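PDB 1TIS: thymidylate synthase from Enterobacteria phage T4, which catalyses the methylation of dUMP by 5,10-methylenetetrahydrofolate, giving dTMP and dihydrofolate and so supplying thymidylate for dTTP synthesis. Local coordinates for residues V178-G183 against G214-Y219; F42-T47 against N187-A192; K9-N14 against G25-F30. All coordinates share one frame; numbering follows the deposited sequence.

Interaction 1: V178-G183 against G214-Y219; sequences VDVFLG and GNTHIY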
loop_
_atom_site.group_PDB
_atom_site.type_symbol
_atom_site.label_atom_id
_atom_site.label_comp_id
_atom_site.label_asym_id
_atom_site.label_seq_id
_atom_site.Cartn_x
_atom_site.Cartn_y
_atom_site.Cartn_z
ATOM N N VAL A 178 -5.009 11.969 -2.433
ATOM C CA VAL A 178 -5.314 12.207 -3.825
ATOM C C VAL A 178 -6.244 13.370 -3.967
ATOM O O VAL A 178 -7.110 13.588 -3.120
ATOM C CB VAL A 178 -6.036 11.075 -4.540
ATOM C CG1 VAL A 178 -5.196 10.915 -5.801
ATOM C CG2 VAL A 178 -6.227 9.788 -3.736
ATOM N N ASP A 179 -6.092 14.149 -5.023
ATOM C CA ASP A 179 -7.010 15.238 -5.297
ATOM C C ASP A 179 -7.912 14.681 -6.380
ATOM O O ASP A 179 -7.580 14.875 -7.552
ATOM C CB ASP A 179 -6.233 16.474 -5.820
ATOM C CG ASP A 179 -7.081 17.728 -6.073
ATOM O OD1 ASP A 179 -8.295 17.600 -6.305
ATOM O OD2 ASP A 179 -6.513 18.834 -6.034
ATOM N N VAL A 180 -9.033 14.034 -6.101
ATOM C CA VAL A 180 -9.851 13.463 -7.180
ATOM C C VAL A 180 -10.229 14.457 -8.256
ATOM O O VAL A 180 -10.141 14.092 -9.407
ATOM C CB VAL A 180 -11.133 12.891 -6.683
ATOM C CG1 VAL A 180 -11.698 12.018 -7.742
ATOM C CG2 VAL A 180 -10.899 11.979 -5.524
ATOM N N PHE A 181 -10.516 15.715 -7.895
ATOM C CA PHE A 181 -10.852 16.807 -8.810
ATOM C C PHE A 181 -9.735 16.877 -9.864
ATOM O O PHE A 181 -9.921 16.557 -11.043
ATOM C CB PHE A 181 -10.948 18.065 -7.912
ATOM C CG PHE A 181 -11.726 19.368 -8.206
ATOM C CD1 PHE A 181 -12.292 19.704 -9.433
ATOM C CD2 PHE A 181 -11.853 20.277 -7.143
ATOM C CE1 PHE A 181 -12.971 20.912 -9.558
ATOM C CE2 PHE A 181 -12.539 21.477 -7.286
ATOM C CZ PHE A 181 -13.106 21.801 -8.496
ATOM N N LEU A 182 -8.499 17.162 -9.448
ATOM C CA LEU A 182 -7.453 17.415 -10.427
ATOM C C LEU A 182 -6.168 16.653 -10.257
ATOM O O LEU A 182 -5.098 17.104 -10.654
ATOM C CB LEU A 182 -7.181 18.916 -10.424
ATOM C CG LEU A 182 -7.625 19.663 -11.656
ATOM C CD1 LEU A 182 -7.524 21.130 -11.399
ATOM C CD2 LEU A 182 -6.750 19.301 -12.831
ATOM N N GLY A 183 -6.233 15.482 -9.676
ATOM C CA GLY A 183 -5.021 14.712 -9.453
ATOM C C GLY A 183 -5.152 13.348 -10.094
ATOM O O GLY A 183 -4.546 13.010 -11.121
ATOM N N GLY A 214 -5.661 6.379 0.086
ATOM C CA GLY A 214 -5.547 6.824 1.437
ATOM C C GLY A 214 -6.494 7.999 1.599
ATOM O O GLY A 214 -7.726 7.852 1.571
ATOM N N ASN A 215 -5.988 9.203 1.763
ATOM C CA ASN A 215 -6.913 10.305 1.873
ATOM C C ASN A 215 -7.328 10.886 0.533
ATOM O O ASN A 215 -6.722 11.833 -0.003
ATOM C CB ASN A 215 -6.285 11.355 2.704
ATOM C CG ASN A 215 -7.309 12.304 3.257
ATOM O OD1 ASN A 215 -7.553 12.338 4.457
ATOM N ND2 ASN A 215 -7.934 13.124 2.430
ATOM N N THR A 216 -8.396 10.288 0.021
ATOM C CA THR A 216 -9.128 10.726 -1.177
ATOM C C THR A 216 -9.966 11.955 -0.778
ATOM O O THR A 216 -10.854 11.961 0.084
ATOM C CB THR A 216 -10.018 9.557 -1.661
ATOM O OG1 THR A 216 -9.140 8.534 -2.130
ATOM C CG2 THR A 216 -10.962 9.949 -2.764
ATOM N N HIS A 217 -9.657 13.065 -1.413
ATOM C CA HIS A 217 -10.273 14.284 -1.023
ATOM C C HIS A 217 -10.631 15.139 -2.229
ATOM O O HIS A 217 -9.981 15.048 -3.288
ATOM C CB HIS A 217 -9.282 14.931 -0.067
ATOM C CG HIS A 217 -7.877 15.334 -0.537
ATOM N ND1 HIS A 217 -7.422 15.961 -1.627
ATOM C CD2 HIS A 217 -6.777 15.120 0.253
ATOM C CE1 HIS A 217 -6.128 16.138 -1.523
ATOM N NE2 HIS A 217 -5.762 15.619 -0.382
ATOM N N ILE A 218 -11.656 15.970 -2.057
ATOM C CA ILE A 218 -12.127 16.931 -3.034
ATOM C C ILE A 218 -12.001 18.241 -2.269
ATOM O O ILE A 218 -12.462 18.289 -1.124
ATOM C CB ILE A 218 -13.585 16.665 -3.355
ATOM C CG1 ILE A 218 -13.826 15.273 -3.900
ATOM C CG2 ILE A 218 -13.995 17.729 -4.353
ATOM C CD1 ILE A 218 -15.326 15.038 -4.105
ATOM N N TYR A 219 -11.428 19.309 -2.833
ATOM C CA TYR A 219 -11.221 20.553 -2.061
ATOM C C TYR A 219 -12.498 21.360 -2.023
ATOM O O TYR A 219 -13.258 21.280 -2.998
ATOM C CB TYR A 219 -10.115 21.463 -2.670
ATOM C CG TYR A 219 -8.680 20.963 -2.451
ATOM C CD1 TYR A 219 -8.180 20.830 -1.170
ATOM C CD2 TYR A 219 -7.902 20.587 -3.526
ATOM C CE1 TYR A 219 -6.923 20.315 -0.957
ATOM C CE2 TYR A 219 -6.642 20.075 -3.310
ATOM C CZ TYR A 219 -6.161 19.933 -2.032
ATOM O OH TYR A 219 -4.925 19.336 -1.833
#
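Val178 uses both its backbone polar atoms on the neighbouring strand: its N donates to Asn215 O at 3.0 Å, and its O accepts from His217 N at 3.1 Å. Val180 N then donates to His217 O, also at 3.1 Å. The pairing is parallel, with Val178 beside Thr216 and Asp179 beside His217, and it closes a beta-alpha-beta crossover in which helix 184-202 connects strands 168-179 and 205-219. Where the first strand ends, Asp179 OD1 accepts from Leu182 N (3.2 Å) in an Asx motif, met from above the carboxylate plane, just ahead of Gly183 at the N-cap of the helix. The carboxylate also reaches across to Tyr219: OD2 lies at the ring edge near CE2, and the two planes stand 86° apart. His217 carries its CG between the backbone N and the carbonyl carbon (chi1 62°), which folds the imidazole back until one face lies over Val178 O. Asp179, His217 and Tyr219 probably help to bind a dUMP shared between the two subunits, as in related enzymes, and Asp179 probably the folate as well; a bound phosphate ion about 5 Å from the His217 side chain is consistent with a pocket for anions. The face bearing Val178 and Thr216 is largely apolar. There these two run side by side, while Ile11 of helix 3-12 packs against Val180, Thr216 and Ile218; Thr216 OG1 is hydrogen-bonded to Ser32. Val180 CG2 meets Thr216 CG2 at 3.4 Å, and Phe181 CD2 rests 4.3 Å from Ile218 CG2.

Interaction 2: F42-T47 against N187-A192; sequences FPAVTT and NIASYA
Ile188 points toward the loop 42-47, and its two branches meet Pro43 and Val45. At CB the side chain forks. A chi1 of -59° places CG1 beside the backbone N and leaves CG2 anti to it; CG2 meets Pro43 CG at 4.1 Å, the isoleucine and the proline ring running alongside one another but pointing opposite ways. The longer branch leaves through CG1 and, with chi2 fully extended at 177°, carries CD1 to within 4.0 Å of Val45 CG2. One residue on, the methyl groups of Ala189 and Ala44 meet CB to CB at 4.0 Å, which lets the two backbones come close. A turn after Ile188, Ala192 CB touches the Phe42 ring at CE1 (4.1 Å) and lies near Pro43 CG. No hydrogen bond crosses this buried interface; the fit is made entirely by apolar groups. Pro43 and Ile188 both also touch Trp36 of strand 33-37, the strand that leads into the loop. On other sides of helix 184-202, Tyr191 stacks on Trp173 of strand 168-179 and Ser190 packs against helix 53-64, so the helix is enclosed by the loop, the sheet and a second helix.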
loop_
_atom_site.group_PDB
_atom_site.type_symbol
_atom_site.label_atom_id
_atom_site.label_comp_id
_atom_site.label_asym_id
_atom_site.label_seq_id
_atom_site.Cartn_x
_atom_site.Cartn_y
_atom_site.Cartn_z
ATOM N N PHE A 42 -8.734 1.797 -22.904
ATOM C CA PHE A 42 -7.743 2.531 -22.144
ATOM C C PHE A 42 -8.402 3.439 -21.127
ATOM O O PHE A 42 -8.888 4.486 -21.547
ATOM C CB PHE A 42 -6.913 3.308 -23.157
ATOM C CG PHE A 42 -5.837 4.205 -22.605
ATOM C CD1 PHE A 42 -4.657 3.659 -22.149
ATOM C CD2 PHE A 42 -6.064 5.555 -22.587
ATOM C CE1 PHE A 42 -3.676 4.487 -21.661
ATOM C CE2 PHE A 42 -5.088 6.377 -22.103
ATOM C CZ PHE A 42 -3.900 5.850 -21.642
ATOM N N PRO A 43 -8.413 3.225 -19.817
ATOM C CA PRO A 43 -9.270 3.954 -18.913
ATOM C C PRO A 43 -9.049 5.463 -18.824
ATOM O O PRO A 43 -9.916 6.090 -18.214
ATOM C CB PRO A 43 -9.047 3.251 -17.610
ATOM C CG PRO A 43 -7.560 2.992 -17.623
ATOM C CD PRO A 43 -7.402 2.486 -19.057
ATOM N N ALA A 44 -8.031 6.135 -19.398
ATOM C CA ALA A 44 -7.819 7.557 -19.088
ATOM C C ALA A 44 -8.896 8.525 -19.546
ATOM O O ALA A 44 -9.042 8.984 -20.685
ATOM C CB ALA A 44 -6.528 8.098 -19.661
ATOM N N VAL A 45 -9.648 8.793 -18.491
ATOM C CA VAL A 45 -10.808 9.650 -18.497
ATOM C C VAL A 45 -10.329 11.061 -18.866
ATOM O O VAL A 45 -9.442 11.632 -18.224
ATOM C CB VAL A 45 -11.487 9.629 -17.082
ATOM C CG1 VAL A 45 -12.971 9.889 -17.338
ATOM C CG2 VAL A 45 -11.322 8.323 -16.296
ATOM N N THR A 46 -10.879 11.564 -19.976
ATOM C CA THR A 46 -10.570 12.885 -20.518
ATOM C C THR A 46 -11.325 14.008 -19.783
ATOM O O THR A 46 -11.606 13.880 -18.592
ATOM C CB THR A 46 -10.896 12.788 -22.052
ATOM O OG1 THR A 46 -10.365 13.973 -22.641
ATOM C CG2 THR A 46 -12.396 12.638 -22.370
ATOM N N THR A 47 -11.742 15.059 -20.504
ATOM C CA THR A 47 -12.450 16.245 -20.036
ATOM C C THR A 47 -11.466 17.046 -19.183
ATOM O O THR A 47 -10.923 16.680 -18.133
ATOM C CB THR A 47 -13.740 15.857 -19.272
ATOM O OG1 THR A 47 -14.433 14.928 -20.119
ATOM C CG2 THR A 47 -14.643 17.051 -18.974
ATOM N N ASN A 187 -2.964 10.421 -12.570
ATOM C CA ASN A 187 -2.481 9.138 -12.051
ATOM C C ASN A 187 -3.042 7.861 -12.614
ATOM O O ASN A 187 -2.295 6.895 -12.741
ATOM C CB ASN A 187 -2.674 9.082 -10.593
ATOM C CG ASN A 187 -1.594 9.910 -9.972
ATOM O OD1 ASN A 187 -1.830 10.721 -9.070
ATOM N ND2 ASN A 187 -0.365 9.716 -10.449
ATOM N N ILE A 188 -4.321 7.815 -12.973
ATOM C CA ILE A 188 -4.938 6.687 -13.653
ATOM C C ILE A 188 -4.049 6.446 -14.891
ATOM O O ILE A 188 -3.419 5.395 -15.051
ATOM C CB ILE A 188 -6.438 7.070 -14.057
ATOM C CG1 ILE A 188 -7.373 7.470 -12.874
ATOM C CG2 ILE A 188 -7.060 5.812 -14.653
ATOM C CD1 ILE A 188 -8.831 7.923 -13.199
ATOM N N ALA A 189 -3.891 7.491 -15.728
ATOM C CA ALA A 189 -3.099 7.418 -16.948
ATOM C C ALA A 189 -1.655 6.961 -16.655
ATOM O O ALA A 189 -1.315 5.905 -17.200
ATOM C CB ALA A 189 -3.106 8.800 -17.658
ATOM N N SER A 190 -0.798 7.587 -15.806
ATOM C CA SER A 190 0.577 7.159 -15.558
ATOM C C SER A 190 0.753 5.677 -15.303
ATOM O O SER A 190 1.541 5.063 -16.034
ATOM C CB SER A 190 1.138 7.930 -14.384
ATOM O OG SER A 190 2.291 8.717 -14.709
ATOM N N TYR A 191 0.066 5.007 -14.375
ATOM C CA TYR A 191 0.289 3.577 -14.253
ATOM C C TYR A 191 -0.385 2.784 -15.375
ATOM O O TYR A 191 0.111 1.708 -15.711
ATOM C CB TYR A 191 -0.199 3.100 -12.914
ATOM C CG TYR A 191 0.703 3.548 -11.777
ATOM C CD1 TYR A 191 1.943 2.971 -11.561
ATOM C CD2 TYR A 191 0.285 4.570 -10.961
ATOM C CE1 TYR A 191 2.760 3.437 -10.533
ATOM C CE2 TYR A 191 1.101 5.032 -9.935
ATOM C CZ TYR A 191 2.339 4.470 -9.716
ATOM O OH TYR A 191 3.132 4.999 -8.712
ATOM N N ALA A 192 -1.493 3.224 -16.006
ATOM C CA ALA A 192 -2.095 2.581 -17.183
ATOM C C ALA A 192 -1.046 2.414 -18.282
ATOM O O ALA A 192 -0.910 1.334 -18.887
ATOM C CB ALA A 192 -3.192 3.445 -17.742
#

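Interaction 3: K9-N14 against G25-F30; sequences KDIFEN and GTIALF
Ile11 and Ile27 bring their branch methyls together, CG2 to CG2 at 3.5 Å, the two side chains overlapping head to tail. This apolar pairing leads a small set of contacts by which helix 3-12 lies on strand 26-30. The same Ile11 CG2 rests 3.9 Å from Ala28 CA, touching the strand's backbone between its two large side chains, and Ile27 CG2 extends to Phe12 CA at 4.2 Å. Leu29 works with both of its tips. Its CG is anti to the backbone N (chi1 178°), which sends the fork out over the helix: CD2 lies 4.1 Å from Ile11 CA and 3.8 Å from Asp10 O, while CD1 turns to the CB of Asn14.

The side chain of Asn14 fills in beside these apolar groups. As modelled it lies against the strand, between the Ile27 side chain and the carbonyl of Ala28, with 3.2 Å from Asn14 CG to Ala28 O. Its position is less certain than that of its neighbours, because Asn14 CB sits too close to the Ile11 carbonyl in the model, and the amide is probably turned over; no clear hydrogen bond crosses the contact.

Alternation along the strand sorts its side chains. Ile27 and Leu29 point toward the helix, whereas Ala28 points away from it and packs beside His217. The whole is a helix packed on one face of a beta sheet, here the N-terminal helix of the thymidylate synthase fold, with His217, which probably binds dUMP, on the other face.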
loop_
_atom_site.group_PDB
_atom_site.type_symbol
_atom_site.label_atom_id
_atom_site.label_comp_id
_atom_site.label_asym_id
_atom_site.label_seq_id
_atom_site.Cartn_x
_atom_site.Cartn_y
_atom_site.Cartn_z
ATOM N N LYS A 9 -19.399 10.728 -5.885
ATOM C CA LYS A 9 -20.663 10.877 -5.192
ATOM C C LYS A 9 -20.554 10.315 -3.785
ATOM O O LYS A 9 -21.075 10.885 -2.819
ATOM C CB LYS A 9 -21.766 10.122 -5.915
ATOM C CG LYS A 9 -23.073 10.868 -6.120
ATOM C CD LYS A 9 -22.963 11.760 -7.358
ATOM C CE LYS A 9 -22.535 10.990 -8.625
ATOM N NZ LYS A 9 -22.763 11.799 -9.802
ATOM N N ASP A 10 -19.844 9.199 -3.653
ATOM C CA ASP A 10 -19.755 8.538 -2.379
ATOM C C ASP A 10 -18.840 9.230 -1.405
ATOM O O ASP A 10 -18.956 9.001 -0.197
ATOM C CB ASP A 10 -19.326 7.146 -2.635
ATOM C CG ASP A 10 -20.334 6.525 -3.591
ATOM O OD1 ASP A 10 -21.505 6.357 -3.234
ATOM O OD2 ASP A 10 -19.956 6.237 -4.717
ATOM N N ILE A 11 -17.954 10.110 -1.891
ATOM C CA ILE A 11 -17.158 10.973 -1.021
ATOM C C ILE A 11 -18.165 11.943 -0.412
ATOM O O ILE A 11 -18.065 12.169 0.784
ATOM C CB ILE A 11 -16.106 11.795 -1.783
ATOM C CG1 ILE A 11 -15.129 10.885 -2.442
ATOM C CG2 ILE A 11 -15.343 12.682 -0.836
ATOM C CD1 ILE A 11 -14.547 11.564 -3.680
ATOM N N PHE A 12 -19.171 12.506 -1.118
ATOM C CA PHE A 12 -20.175 13.426 -0.542
ATOM C C PHE A 12 -20.772 12.923 0.787
ATOM O O PHE A 12 -20.618 13.545 1.855
ATOM C CB PHE A 12 -21.376 13.653 -1.473
ATOM C CG PHE A 12 -21.164 14.099 -2.913
ATOM C CD1 PHE A 12 -19.920 14.437 -3.412
ATOM C CD2 PHE A 12 -22.283 14.143 -3.732
ATOM C CE1 PHE A 12 -19.810 14.815 -4.734
ATOM C CE2 PHE A 12 -22.169 14.522 -5.050
ATOM C CZ PHE A 12 -20.930 14.859 -5.548
ATOM N N GLU A 13 -21.387 11.734 0.764
ATOM C CA GLU A 13 -21.965 11.185 1.976
ATOM C C GLU A 13 -20.932 10.796 3.045
ATOM O O GLU A 13 -21.355 10.494 4.165
ATOM C CB GLU A 13 -22.836 9.971 1.604
ATOM C CG GLU A 13 -22.172 8.626 1.225
ATOM C CD GLU A 13 -21.606 7.731 2.341
ATOM O OE1 GLU A 13 -22.030 7.835 3.495
ATOM O OE2 GLU A 13 -20.734 6.917 2.039
ATOM N N ASN A 14 -19.617 10.773 2.746
ATOM C CA ASN A 14 -18.526 10.444 3.673
ATOM C C ASN A 14 -18.598 10.889 5.123
ATOM O O ASN A 14 -17.974 10.278 5.986
ATOM C CB ASN A 14 -17.201 11.003 3.222
ATOM C CG ASN A 14 -17.053 12.470 3.619
ATOM O OD1 ASN A 14 -16.341 12.801 4.543
ATOM N ND2 ASN A 14 -17.825 13.438 3.183
ATOM N N GLY A 25 -11.195 23.972 3.915
ATOM C CA GLY A 25 -12.050 22.836 4.180
ATOM C C GLY A 25 -11.964 21.890 2.978
ATOM O O GLY A 25 -11.624 22.308 1.857
ATOM N N THR A 26 -12.344 20.632 3.173
ATOM C CA THR A 26 -12.292 19.602 2.150
ATOM C C THR A 26 -13.443 18.659 2.512
ATOM O O THR A 26 -13.873 18.651 3.677
ATOM C CB THR A 26 -10.934 18.857 2.250
ATOM O OG1 THR A 26 -9.904 19.817 2.384
ATOM C CG2 THR A 26 -10.573 18.095 1.007
ATOM N N ILE A 27 -14.022 17.908 1.578
ATOM C CA ILE A 27 -14.929 16.796 1.903
ATOM C C ILE A 27 -14.007 15.640 1.481
ATOM O O ILE A 27 -13.409 15.735 0.387
ATOM C CB ILE A 27 -16.219 16.919 1.044
ATOM C CG1 ILE A 27 -17.278 17.539 1.940
ATOM C CG2 ILE A 27 -16.711 15.579 0.477
ATOM C CD1 ILE A 27 -17.921 16.607 3.004
ATOM N N ALA A 28 -13.793 14.570 2.255
ATOM C CA ALA A 28 -12.779 13.597 1.905
ATOM C C ALA A 28 -13.111 12.271 2.517
ATOM O O ALA A 28 -13.820 12.280 3.506
ATOM C CB ALA A 28 -11.445 14.025 2.440
ATOM N N LEU A 29 -12.624 11.118 2.059
ATOM C CA LEU A 29 -12.991 9.818 2.598
ATOM C C LEU A 29 -11.664 9.078 2.561
ATOM O O LEU A 29 -10.940 9.101 1.556
ATOM C CB LEU A 29 -14.066 9.204 1.646
ATOM C CG LEU A 29 -14.765 7.813 1.720
ATOM C CD1 LEU A 29 -15.887 7.733 2.744
ATOM C CD2 LEU A 29 -15.428 7.584 0.380
ATOM N N PHE A 30 -11.300 8.429 3.662
ATOM C CA PHE A 30 -10.058 7.634 3.748
ATOM C C PHE A 30 -10.284 6.159 3.428
ATOM O O PHE A 30 -11.003 5.463 4.152
ATOM C CB PHE A 30 -9.458 7.758 5.177
ATOM C CG PHE A 30 -8.258 6.881 5.519
ATOM C CD1 PHE A 30 -7.024 7.119 4.930
ATOM C CD2 PHE A 30 -8.417 5.843 6.440
ATOM C CE1 PHE A 30 -5.959 6.315 5.264
ATOM C CE2 PHE A 30 -7.342 5.044 6.770
ATOM C CZ PHE A 30 -6.117 5.287 6.176
#

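How the interactions relate
Along the chain interaction 3 closes before interaction 1 or interaction 2 opens, while interactions 1 and 2 interlock: the helix segment 187-192 lies between the two strand segments of interaction 1. Interactions 1 and 3 have centres 9 Å apart and share one sheet, where strands 26-30 and 205-219 run antiparallel and are probably joined by backbone hydrogen bonds at Leu29 with Thr216 and Ile27 with Ile218. Interaction 2 lies deeper, its centre 15 Å from that of interaction 1 and 22 Å from that of interaction 3. Together they join the N-terminal helix, the sheet and the crossover helix; the probable dUMP-binding residues lie mainly in interaction 1, and the site is shared between subunits.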